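Long-range contacts in oxidoreductase (Thermotoga maritima, PDB 1ZH8), which probably catalyses NADP-dependent oxidation or reduction at a CH-OH group, as a Gfo/Idh/MocA-family dehydrogenase that binds NADP in a Rossmann domain: residues 74-83 / 98-107; 84-95 / 107-117. One frame throughout, in Å; residues are numbered along the deposited sequence. Where two conformers were deposited one is given.

Both contacts belong to the NADP-binding Rossmann domain, with centres about 12 Å apart on the same side of the chain's centre. Along the chain their segments alternate: 74-83, then 84-95, then 98-107, then 107-117, with V107 common to both. Interaction 2 pairs strands 85-88 and 108-112 in the parallel sheet, and interaction 1 packs helices 74-79 and 95-104 side by side over one face of that sheet. The two layers touch directly: A102 CB lies 3.3 Å from V109 CG2, and Y74 OH 3.9 Å from V86 CG2. Strand, crossover helix and strand thus form one packed unit, whose loops carry part of the NADP pocket.

Interaction 1 of 2, residues 74-83 / 98-107; sequences YEELLESGLV and FIEKALRKGV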
loop_
_atom_site.group_PDB
_atom_site.type_symbol
_atom_site.label_atom_id
_atom_site.label_comp_id
_atom_site.label_asym_id
_atom_site.label_seq_id
_atom_site.Cartn_x
_atom_site.Cartn_y
_atom_site.Cartn_z
ATOM N N TYR A 74 -8.561 43.993 -3.888
ATOM C CA TYR A 74 -9.546 43.115 -4.474
ATOM C C TYR A 74 -10.943 43.703 -4.383
ATOM O O TYR A 74 -11.729 43.592 -5.341
ATOM C CB TYR A 74 -9.495 41.819 -3.701
ATOM C CG TYR A 74 -10.546 40.801 -4.015
ATOM C CD1 TYR A 74 -10.701 40.295 -5.299
ATOM C CD2 TYR A 74 -11.337 40.284 -3.003
ATOM C CE1 TYR A 74 -11.637 39.308 -5.571
ATOM C CE2 TYR A 74 -12.282 39.300 -3.255
ATOM C CZ TYR A 74 -12.430 38.820 -4.540
ATOM O OH TYR A 74 -13.368 37.847 -4.782
ATOM N N GLU A 75 -11.257 44.307 -3.227
ATOM C CA GLU A 75 -12.575 44.904 -2.989
ATOM C C GLU A 75 -12.843 45.991 -4.025
ATOM O O GLU A 75 -13.984 46.152 -4.464
ATOM C CB GLU A 75 -12.690 45.493 -1.570
ATOM C CG GLU A 75 -12.717 44.485 -0.416
ATOM C CD GLU A 75 -11.335 43.919 -0.057
ATOM O OE1 GLU A 75 -10.319 44.334 -0.655
ATOM O OE2 GLU A 75 -11.263 43.044 0.832
ATOM N N GLU A 76 -11.797 46.724 -4.418
ATOM C CA GLU A 76 -11.945 47.790 -5.418
ATOM C C GLU A 76 -12.148 47.184 -6.792
ATOM O O GLU A 76 -12.985 47.656 -7.570
ATOM C CB GLU A 76 -10.759 48.773 -5.439
ATOM C CG GLU A 76 -10.971 49.944 -6.419
ATOM C CD GLU A 76 -9.843 50.999 -6.440
ATOM O OE1 GLU A 76 -8.750 50.752 -5.879
ATOM O OE2 GLU A 76 -10.056 52.085 -7.043
ATOM N N LEU A 77 -11.382 46.134 -7.083
ATOM C CA LEU A 77 -11.533 45.416 -8.343
ATOM C C LEU A 77 -12.968 44.964 -8.490
ATOM O O LEU A 77 -13.569 45.162 -9.539
ATOM C CB LEU A 77 -10.607 44.225 -8.370
ATOM C CG LEU A 77 -10.585 43.351 -9.611
ATOM C CD1 LEU A 77 -9.148 42.919 -9.878
ATOM C CD2 LEU A 77 -11.485 42.169 -9.407
ATOM N N LEU A 78 -13.517 44.386 -7.416
ATOM C CA LEU A 78 -14.875 43.861 -7.427
ATOM C C LEU A 78 -15.920 44.936 -7.684
ATOM O O LEU A 78 -16.986 44.639 -8.209
ATOM C CB LEU A 78 -15.218 43.119 -6.127
ATOM C CG LEU A 78 -14.684 41.715 -5.808
ATOM C CD1 LEU A 78 -15.229 41.264 -4.434
ATOM C CD2 LEU A 78 -14.977 40.672 -6.891
ATOM N N GLU A 79 -15.625 46.174 -7.311
ATOM C CA GLU A 79 -16.630 47.234 -7.344
ATOM C C GLU A 79 -16.463 48.087 -8.610
ATOM O O GLU A 79 -17.327 48.903 -8.939
ATOM C CB GLU A 79 -16.585 48.036 -6.024
ATOM C CG GLU A 79 -17.375 49.343 -5.957
ATOM C CD GLU A 79 -18.909 49.190 -5.834
ATOM O OE1 GLU A 79 -19.425 48.052 -5.627
ATOM O OE2 GLU A 79 -19.595 50.249 -5.935
ATOM N N SER A 80 -15.381 47.838 -9.348
ATOM C CA SER A 80 -14.999 48.663 -10.495
ATOM C C SER A 80 -15.952 48.564 -11.668
ATOM O O SER A 80 -15.940 49.429 -12.542
ATOM C CB SER A 80 -13.607 48.281 -10.987
ATOM O OG SER A 80 -13.648 47.003 -11.604
ATOM N N GLY A 81 -16.752 47.499 -11.704
ATOM C CA GLY A 81 -17.621 47.214 -12.848
ATOM C C GLY A 81 -16.888 46.609 -14.048
ATOM O O GLY A 81 -17.477 46.449 -15.119
ATOM N N LEU A 82 -15.611 46.257 -13.891
ATOM C CA LEU A 82 -14.820 45.784 -15.041
ATOM C C LEU A 82 -14.850 44.281 -15.300
ATOM O O LEU A 82 -14.317 43.835 -16.311
ATOM C CB LEU A 82 -13.364 46.249 -14.938
ATOM C CG LEU A 82 -13.188 47.769 -15.005
ATOM C CD1 LEU A 82 -11.775 48.111 -14.566
ATOM C CD2 LEU A 82 -13.510 48.315 -16.413
ATOM N N VAL A 83 -15.478 43.514 -14.402
ATOM C CA VAL A 83 -15.397 42.056 -14.426
ATOM C C VAL A 83 -16.744 41.298 -14.299
ATOM O O VAL A 83 -17.640 41.692 -13.579
ATOM C CB VAL A 83 -14.448 41.560 -13.314
ATOM C CG1 VAL A 83 -13.053 42.139 -13.499
ATOM C CG2 VAL A 83 -15.012 41.935 -11.935
ATOM N N PHE A 98 -12.846 35.435 0.200
ATOM C CA PHE A 98 -12.800 36.082 -1.120
ATOM C C PHE A 98 -13.931 35.615 -2.046
ATOM O O PHE A 98 -14.502 36.411 -2.795
ATOM C CB PHE A 98 -11.429 35.906 -1.774
ATOM C CG PHE A 98 -10.405 36.915 -1.335
ATOM C CD1 PHE A 98 -10.356 37.362 -0.012
ATOM C CD2 PHE A 98 -9.477 37.425 -2.250
ATOM C CE1 PHE A 98 -9.398 38.318 0.392
ATOM C CE2 PHE A 98 -8.518 38.340 -1.866
ATOM C CZ PHE A 98 -8.471 38.801 -0.547
ATOM N N ILE A 99 -14.270 34.333 -1.970
ATOM C CA ILE A 99 -15.438 33.811 -2.681
ATOM C C ILE A 99 -16.688 34.549 -2.205
ATOM O O ILE A 99 -17.492 35.013 -3.021
ATOM C CB ILE A 99 -15.572 32.274 -2.526
ATOM C CG1 ILE A 99 -14.486 31.568 -3.356
ATOM C CG2 ILE A 99 -17.002 31.798 -2.896
ATOM C CD1 ILE A 99 -14.262 30.084 -2.995
ATOM N N GLU A 100 -16.824 34.695 -0.891
ATOM C CA GLU A 100 -17.982 35.387 -0.331
ATOM C C GLU A 100 -18.053 36.831 -0.802
ATOM O O GLU A 100 -19.145 37.331 -1.099
ATOM C CB GLU A 100 -17.996 35.351 1.204
ATOM C CG GLU A 100 -19.343 35.803 1.778
ATOM C CD GLU A 100 -19.469 35.614 3.274
ATOM O OE1 GLU A 100 -18.556 35.023 3.891
ATOM O OE2 GLU A 100 -20.490 36.064 3.843
ATOM N N LYS A 101 -16.905 37.508 -0.851
ATOM C CA LYS A 101 -16.892 38.894 -1.322
ATOM C C LYS A 101 -17.390 38.946 -2.778
ATOM O O LYS A 101 -18.226 39.776 -3.117
ATOM C CB LYS A 101 -15.503 39.528 -1.176
ATOM C CG LYS A 101 -15.252 40.151 0.185
ATOM C CD LYS A 101 -13.760 40.198 0.538
ATOM C CE LYS A 101 -13.556 40.566 2.015
ATOM N NZ LYS A 101 -12.182 40.264 2.527
ATOM N N ALA A 102 -16.909 38.032 -3.619
ATOM C CA ALA A 102 -17.306 38.012 -5.021
ATOM C C ALA A 102 -18.821 37.792 -5.199
ATOM O O ALA A 102 -19.476 38.501 -5.963
ATOM C CB ALA A 102 -16.510 36.964 -5.771
ATOM N N LEU A 103 -19.371 36.810 -4.490
ATOM C CA LEU A 103 -20.787 36.502 -4.605
ATOM C C LEU A 103 -21.643 37.640 -4.086
ATOM O O LEU A 103 -22.706 37.918 -4.660
ATOM C CB LEU A 103 -21.147 35.198 -3.895
ATOM C CG LEU A 103 -20.403 33.917 -4.309
ATOM C CD1 LEU A 103 -20.925 32.779 -3.472
ATOM C CD2 LEU A 103 -20.507 33.580 -5.800
ATOM N N ARG A 104 -21.182 38.311 -3.026
ATOM C CA ARG A 104 -21.889 39.493 -2.507
ATOM C C ARG A 104 -21.997 40.630 -3.520
ATOM O O ARG A 104 -22.968 41.393 -3.494
ATOM C CB ARG A 104 -21.249 40.015 -1.227
ATOM C CG ARG A 104 -21.661 39.265 0.003
ATOM C CD ARG A 104 -21.012 39.862 1.214
ATOM N NE ARG A 104 -21.633 39.362 2.434
ATOM C CZ ARG A 104 -22.737 39.866 2.984
ATOM N NH1 ARG A 104 -23.375 40.899 2.431
ATOM N NH2 ARG A 104 -23.203 39.330 4.101
ATOM N N LYS A 105 -20.994 40.736 -4.397
ATOM C CA LYS A 105 -20.991 41.723 -5.483
ATOM C C LYS A 105 -21.643 41.229 -6.776
ATOM O O LYS A 105 -21.669 41.954 -7.765
ATOM C CB LYS A 105 -19.566 42.196 -5.769
ATOM C CG LYS A 105 -19.300 43.647 -5.339
ATOM C CD LYS A 105 -19.213 43.819 -3.829
ATOM C CE LYS A 105 -19.165 45.298 -3.431
ATOM N NZ LYS A 105 -20.375 46.094 -3.828
ATOM N N GLY A 106 -22.162 40.000 -6.767
ATOM C CA GLY A 106 -22.732 39.383 -7.967
ATOM C C GLY A 106 -21.710 39.049 -9.043
ATOM O O GLY A 106 -21.932 39.311 -10.215
ATOM N N VAL A 107 -20.588 38.452 -8.654
ATOM C CA VAL A 107 -19.520 38.133 -9.612
ATOM C C VAL A 107 -19.208 36.632 -9.547
ATOM O O VAL A 107 -19.068 36.097 -8.458
ATOM C CB VAL A 107 -18.252 38.994 -9.315
ATOM C CG1 VAL A 107 -17.049 38.450 -10.009
ATOM C CG2 VAL A 107 -18.476 40.449 -9.722
#
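Y74 and F98 lie almost flat on one another, an offset stack with ring planes only 5° apart. The centroids are separated by 4.4 Å. Their side chains slide past each other in opposite directions, which carries Y74 OH beyond the F98 ring to donate to F98 O at 2.7 Å. The donor comes from above the carbonyl plane, and A102 N reaches the same oxygen from the opposite face, so both grip it. With CG anti to the backbone N (chi1 173°), the Y74 ring lies against F98, and L78 CD1 sits over the rim of its opposite face. Replacing Y74 by an alanine would probably strip F98 of its stacking partner and F98 O of its second donor, opening a gap beside L78.

Next along, L78 wedges its two methyls against the other helix, CD1 3.6 Å from K101 C and CD2 against A102. The helices run side by side at 24°, their axes 10.2 Å apart. Past the helix ends, V83 and V107 meet loosely through their CG2 methyls, and G106 closes helix 98-104 with a Schellman motif.

The outer side is looser and made of charges. K105, bent at chi2 and chi4, forms a salt bridge: its NZ meets E79 OE1 on the carboxylate's syn side, tilted out of the carboxylate plane, at 2.8 Å. K101 is extended; in the conformer given, its NZ makes a weak salt bridge at 3.4 Å to E75 OE2, a doubtful link. Inside, side chains of both helices rest on strands 85-88 and 108-112. The chemistry therefore grades from a stacked, hydrogen-bonded aromatic core to a solvent-facing edge where acidic residues of 74-83 face lysines of 98-107.

Interaction 2 of 2, residues 84-95 / 107-117; sequences DAVDLTLPVELN and VHVICEKPIST. With NAP (NADP nicotinamide-adenine-dinucleotide phosphate), chain D.
Strands 85-88 and 108-112 are the two parallel strands of a beta-alpha-beta unit of the Rossmann fold, joined through helix 95-104, and the loops at their C-terminal ends form part of the NADP pocket. The ladder starts where H108 N donates to D84 O and ends where E112 N donates to L88 O; between them V86 and I110 each bond in both directions, V86 N to H108 O at 2.9 Å and I110 N to V86 O.

On one face L88 packs across V109, its CD1 3.4 Å from V109 CG1 and also against C111 SG. The other face carries A85 CB against H108 CB, and D87 lying alongside I110, both pointing the same way.

Past the strands, N95, at the start of helix 95-104, ties that helix to the loop after strand 108-112. Its CG, anti to the carbonyl carbon (chi1 -62°), rests 3.4 Å from C111 SG, and ND2 donates to I115 O at 3.1 Å, nearly straight at 165°. The donor meets that carbonyl from above its plane, while I115 O lies in the plane of the N95 amide. V92 CG2 fits against the S116 backbone, and a water bridges V92 O to S116 OG.

The cofactor spans both loops. NADP O3D donates to L90 O, and O2D to K113 O at 2.6 Å, with K113 NZ returning a bond to O2D. E112, bent at chi2, takes the carboxamide N7N on OE1 at 3.2 Å; its OE2 is held by H34, which also bonds D87 OD2.

Within the sheet, strand 19-24 pairs with 85-88 through backbone bonds. Helices 74-79 and 95-104 pack on the V86 and L88 face, and helix 290-303 brings F295 and F298 against the A85 and D87 face.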
loop_
_atom_site.group_PDB
_atom_site.type_symbol
_atom_site.label_atom_id
_atom_site.label_comp_id
_atom_site.label_asym_id
_atom_site.label_seq_id
_atom_site.Cartn_x
_atom_site.Cartn_y
_atom_site.Cartn_z
ATOM N N ASP A 84 -16.845 40.185 -15.008
ATOM C CA ASP A 84 -17.972 39.259 -14.900
ATOM C C ASP A 84 -17.618 38.139 -13.924
ATOM O O ASP A 84 -18.504 37.521 -13.313
ATOM C CB ASP A 84 -18.262 38.668 -16.282
ATOM C CG ASP A 84 -18.684 39.736 -17.296
ATOM O OD1 ASP A 84 -19.640 40.486 -17.000
ATOM O OD2 ASP A 84 -18.062 39.835 -18.377
ATOM N N ALA A 85 -16.315 37.880 -13.790
ATOM C CA ALA A 85 -15.822 36.839 -12.910
ATOM C C ALA A 85 -14.408 37.153 -12.468
ATOM O O ALA A 85 -13.717 37.995 -13.061
ATOM C CB ALA A 85 -15.869 35.458 -13.610
ATOM N N VAL A 86 -13.984 36.471 -11.420
ATOM C CA VAL A 86 -12.643 36.623 -10.918
ATOM C C VAL A 86 -11.981 35.249 -10.791
ATOM O O VAL A 86 -12.647 34.217 -10.601
ATOM C CB VAL A 86 -12.607 37.422 -9.580
ATOM C CG1 VAL A 86 -13.119 38.876 -9.786
ATOM C CG2 VAL A 86 -13.417 36.726 -8.474
ATOM N N ASP A 87 -10.668 35.241 -10.962
ATOM C CA ASP A 87 -9.879 34.037 -10.834
ATOM C C ASP A 87 -8.983 34.171 -9.607
ATOM O O ASP A 87 -8.123 35.050 -9.554
ATOM C CB ASP A 87 -9.059 33.858 -12.113
ATOM C CG ASP A 87 -8.174 32.624 -12.087
ATOM O OD1 ASP A 87 -8.464 31.690 -11.292
ATOM O OD2 ASP A 87 -7.189 32.590 -12.878
ATOM N N LEU A 88 -9.190 33.309 -8.618
ATOM C CA LEU A 88 -8.431 33.413 -7.385
ATOM C C LEU A 88 -7.312 32.394 -7.365
ATOM O O LEU A 88 -7.565 31.175 -7.388
ATOM C CB LEU A 88 -9.329 33.255 -6.157
ATOM C CG LEU A 88 -10.696 33.945 -6.178
ATOM C CD1 LEU A 88 -11.578 33.571 -4.957
ATOM C CD2 LEU A 88 -10.539 35.449 -6.305
ATOM N N THR A 89 -6.077 32.890 -7.351
ATOM C CA THR A 89 -4.895 32.035 -7.215
ATOM C C THR A 89 -4.130 32.489 -5.983
ATOM O O THR A 89 -3.054 33.090 -6.077
ATOM C CB THR A 89 -4.002 32.111 -8.472
ATOM O OG1 THR A 89 -3.959 33.468 -8.940
ATOM C CG2 THR A 89 -4.588 31.230 -9.582
ATOM N N LEU A 90 -4.702 32.192 -4.822
ATOM C CA LEU A 90 -4.286 32.782 -3.561
ATOM C C LEU A 90 -3.850 31.720 -2.578
ATOM O O LEU A 90 -4.082 30.515 -2.814
ATOM C CB LEU A 90 -5.467 33.518 -2.948
ATOM C CG LEU A 90 -5.968 34.667 -3.806
ATOM C CD1 LEU A 90 -7.360 35.044 -3.384
ATOM C CD2 LEU A 90 -5.039 35.826 -3.674
ATOM N N PRO A 91 -3.226 32.158 -1.464
ATOM C CA PRO A 91 -3.075 31.281 -0.318
ATOM C C PRO A 91 -4.457 30.743 0.052
ATOM O O PRO A 91 -5.425 31.507 0.158
ATOM C CB PRO A 91 -2.555 32.223 0.783
ATOM C CG PRO A 91 -1.835 33.296 0.048
ATOM C CD PRO A 91 -2.619 33.483 -1.235
ATOM N N VAL A 92 -4.544 29.440 0.248
ATOM C CA VAL A 92 -5.816 28.779 0.462
ATOM C C VAL A 92 -6.651 29.385 1.633
ATOM O O VAL A 92 -7.896 29.371 1.584
ATOM C CB VAL A 92 -5.600 27.243 0.548
ATOM C CG1 VAL A 92 -4.637 26.896 1.669
ATOM C CG2 VAL A 92 -6.886 26.504 0.731
ATOM N N GLU A 93 -5.986 29.969 2.633
ATOM C CA GLU A 93 -6.689 30.649 3.745
ATOM C C GLU A 93 -7.654 31.743 3.266
ATOM O O GLU A 93 -8.585 32.113 3.997
ATOM C CB GLU A 93 -5.700 31.237 4.781
ATOM C CG GLU A 93 -4.911 32.436 4.278
ATOM C CD GLU A 93 -3.689 32.765 5.126
ATOM O OE1 GLU A 93 -3.841 33.459 6.163
ATOM O OE2 GLU A 93 -2.568 32.355 4.745
ATOM N N LEU A 94 -7.432 32.236 2.040
ATOM C CA LEU A 94 -8.221 33.335 1.493
ATOM C C LEU A 94 -9.421 32.920 0.653
ATOM O O LEU A 94 -10.292 33.753 0.418
ATOM C CB LEU A 94 -7.340 34.310 0.691
ATOM C CG LEU A 94 -6.159 34.961 1.420
ATOM C CD1 LEU A 94 -5.352 35.805 0.440
ATOM C CD2 LEU A 94 -6.584 35.782 2.682
ATOM N N ASN A 95 -9.477 31.667 0.198
ATOM C CA ASN A 95 -10.594 31.210 -0.645
ATOM C C ASN A 95 -11.952 31.614 -0.095
ATOM O O ASN A 95 -12.666 32.404 -0.742
ATOM C CB ASN A 95 -10.551 29.697 -0.905
ATOM C CG ASN A 95 -9.288 29.264 -1.658
ATOM O OD1 ASN A 95 -8.451 30.097 -2.028
ATOM N ND2 ASN A 95 -9.146 27.957 -1.887
ATOM N N VAL A 107 -20.588 38.452 -8.654
ATOM C CA VAL A 107 -19.520 38.133 -9.612
ATOM C C VAL A 107 -19.208 36.632 -9.547
ATOM O O VAL A 107 -19.068 36.097 -8.458
ATOM C CB VAL A 107 -18.252 38.994 -9.315
ATOM C CG1 VAL A 107 -17.049 38.450 -10.009
ATOM C CG2 VAL A 107 -18.476 40.449 -9.722
ATOM N N HIS A 108 -19.095 35.952 -10.691
ATOM C CA HIS A 108 -18.666 34.527 -10.689
ATOM C C HIS A 108 -17.236 34.380 -10.202
ATOM O O HIS A 108 -16.436 35.322 -10.292
ATOM C CB HIS A 108 -18.762 33.899 -12.073
ATOM C CG HIS A 108 -20.093 34.074 -12.718
ATOM N ND1 HIS A 108 -21.154 33.235 -12.465
ATOM C CD2 HIS A 108 -20.541 34.999 -13.601
ATOM C CE1 HIS A 108 -22.201 33.636 -13.165
ATOM N NE2 HIS A 108 -21.853 34.701 -13.865
ATOM N N VAL A 109 -16.919 33.199 -9.692
ATOM C CA VAL A 109 -15.582 32.920 -9.175
ATOM C C VAL A 109 -15.068 31.576 -9.705
ATOM O O VAL A 109 -15.755 30.558 -9.583
ATOM C CB VAL A 109 -15.556 32.794 -7.620
ATOM C CG1 VAL A 109 -14.127 32.891 -7.115
ATOM C CG2 VAL A 109 -16.395 33.833 -6.956
ATOM N N ILE A 110 -13.876 31.587 -10.302
ATOM C CA ILE A 110 -13.086 30.382 -10.431
ATOM C C ILE A 110 -11.936 30.423 -9.426
ATOM O O ILE A 110 -11.182 31.384 -9.355
ATOM C CB ILE A 110 -12.603 30.114 -11.878
ATOM C CG1 ILE A 110 -11.780 28.818 -11.934
ATOM C CG2 ILE A 110 -11.843 31.319 -12.449
ATOM C CD1 ILE A 110 -11.619 28.245 -13.367
ATOM N N CYS A 111 -11.819 29.374 -8.631
ATOM C CA CYS A 111 -10.907 29.386 -7.516
ATOM C C CYS A 111 -10.117 28.113 -7.478
ATOM O O CYS A 111 -10.649 27.022 -7.696
ATOM C CB CYS A 111 -11.683 29.565 -6.211
ATOM S SG CYS A 111 -10.643 29.657 -4.735
ATOM N N GLU A 112 -8.839 28.263 -7.188
ATOM C CA GLU A 112 -7.917 27.145 -7.161
ATOM C C GLU A 112 -8.204 26.180 -6.020
ATOM O O GLU A 112 -8.771 26.558 -4.993
ATOM C CB GLU A 112 -6.460 27.639 -7.096
ATOM C CG GLU A 112 -5.821 27.814 -8.456
ATOM C CD GLU A 112 -5.622 26.480 -9.174
ATOM O OE1 GLU A 112 -5.832 25.414 -8.546
ATOM O OE2 GLU A 112 -5.288 26.489 -10.372
ATOM N N LYS A 113 -7.809 24.927 -6.224
ATOM C CA LYS A 113 -7.826 23.939 -5.163
ATOM C C LYS A 113 -6.704 24.280 -4.190
ATOM O O LYS A 113 -5.797 25.027 -4.548
ATOM C CB LYS A 113 -7.615 22.530 -5.745
ATOM C CG LYS A 113 -6.604 22.413 -6.911
ATOM C CD LYS A 113 -5.165 22.869 -6.562
ATOM C CE LYS A 113 -4.530 21.982 -5.518
ATOM N NZ LYS A 113 -3.248 22.500 -5.023
ATOM N N PRO A 114 -6.758 23.759 -2.952
ATOM C CA PRO A 114 -7.899 23.061 -2.327
ATOM C C PRO A 114 -9.071 24.014 -2.126
ATOM O O PRO A 114 -8.854 25.232 -2.022
ATOM C CB PRO A 114 -7.340 22.608 -0.968
ATOM C CG PRO A 114 -5.789 22.684 -1.136
ATOM C CD PRO A 114 -5.574 23.815 -2.070
ATOM N N ILE A 115 -10.294 23.471 -2.070
ATOM C CA ILE A 115 -11.461 24.280 -1.799
ATOM C C ILE A 115 -11.229 25.238 -0.610
ATOM O O ILE A 115 -11.549 26.420 -0.711
ATOM C CB ILE A 115 -12.739 23.429 -1.623
ATOM C CG1 ILE A 115 -13.980 24.325 -1.547
ATOM C CG2 ILE A 115 -12.641 22.519 -0.408
ATOM C CD1 ILE A 115 -15.290 23.570 -1.254
ATOM N N SER A 116 -10.669 24.741 0.491
ATOM C CA SER A 116 -10.339 25.572 1.655
ATOM C C SER A 116 -9.304 24.868 2.538
ATOM O O SER A 116 -8.722 23.880 2.114
ATOM C CB SER A 116 -11.580 25.929 2.469
ATOM O OG SER A 116 -11.263 26.919 3.430
ATOM N N THR A 117 -9.091 25.370 3.752
ATOM C CA THR A 117 -7.989 24.928 4.586
ATOM C C THR A 117 -8.300 23.604 5.260
ATOM O O THR A 117 -7.386 22.883 5.683
ATOM C CB THR A 117 -7.696 25.955 5.700
ATOM O OG1 THR A 117 -8.913 26.207 6.415
ATOM C CG2 THR A 117 -7.178 27.269 5.116
HETATM P PA NAP D . 1.989 31.881 -4.670
HETATM O O1A NAP D . 3.076 31.934 -5.682
HETATM O O2A NAP D . 2.431 32.241 -3.312
HETATM O O5B NAP D . 0.774 32.787 -5.194
HETATM C C5B NAP D . -0.069 33.446 -4.278
HETATM C C4B NAP D . -0.273 34.866 -4.772
HETATM O O4B NAP D . -1.290 35.508 -4.014
HETATM C C3B NAP D . 0.984 35.712 -4.609
HETATM O O3B NAP D . 0.999 36.563 -5.717
HETATM C C2B NAP D . 0.669 36.479 -3.336
HETATM O O2B NAP D . 1.361 37.655 -2.931
HETATM C C1B NAP D . -0.801 36.760 -3.559
HETATM N N9A NAP D . -1.454 37.164 -2.316
HETATM C C8A NAP D . -1.158 36.765 -1.032
HETATM N N7A NAP D . -2.025 37.373 -0.193
HETATM C C5A NAP D . -2.860 38.155 -0.928
HETATM C C6A NAP D . -3.918 38.992 -0.598
HETATM N N6A NAP D . -4.275 39.162 0.664
HETATM N N1A NAP D . -4.604 39.653 -1.582
HETATM C C2A NAP D . -4.228 39.500 -2.895
HETATM N N3A NAP D . -3.179 38.682 -3.230
HETATM C C4A NAP D . -2.511 38.022 -2.263
HETATM O O3 NAP D . 1.404 30.395 -4.621
HETATM P PN NAP D . 0.816 29.612 -5.896
HETATM O O1N NAP D . 0.585 30.473 -7.100
HETATM O O2N NAP D . 1.665 28.429 -5.908
HETATM O O5D NAP D . -0.644 29.126 -5.421
HETATM C C5D NAP D . -1.804 29.940 -5.450
HETATM C C4D NAP D . -3.033 29.041 -5.566
HETATM O O4D NAP D . -2.897 28.229 -6.727
HETATM C C3D NAP D . -3.135 28.086 -4.372
HETATM O O3D NAP D . -4.472 27.957 -3.949
HETATM C C2D NAP D . -2.644 26.757 -4.892
HETATM O O2D NAP D . -3.251 25.659 -4.243
HETATM C C1D NAP D . -3.004 26.855 -6.368
HETATM N N1N NAP D . -2.120 26.018 -7.175
HETATM C C2N NAP D . -2.687 25.043 -7.945
HETATM C C3N NAP D . -1.892 24.203 -8.731
HETATM C C7N NAP D . -2.522 23.282 -9.746
HETATM O O7N NAP D . -1.647 22.450 -10.468
HETATM N N7N NAP D . -3.853 23.263 -9.956
HETATM C C4N NAP D . -0.501 24.379 -8.726
HETATM C C5N NAP D . 0.072 25.391 -7.944
HETATM C C6N NAP D . -0.754 26.209 -7.166
HETATM P P2B NAP D . 2.307 38.691 -3.720
HETATM O O1X NAP D . 1.495 39.756 -4.426
HETATM O O2X NAP D . 3.153 37.984 -4.754
HETATM O O3X NAP D . 3.163 39.304 -2.632
HETATM O O HOH W 1 -10.490 29.391 2.660
#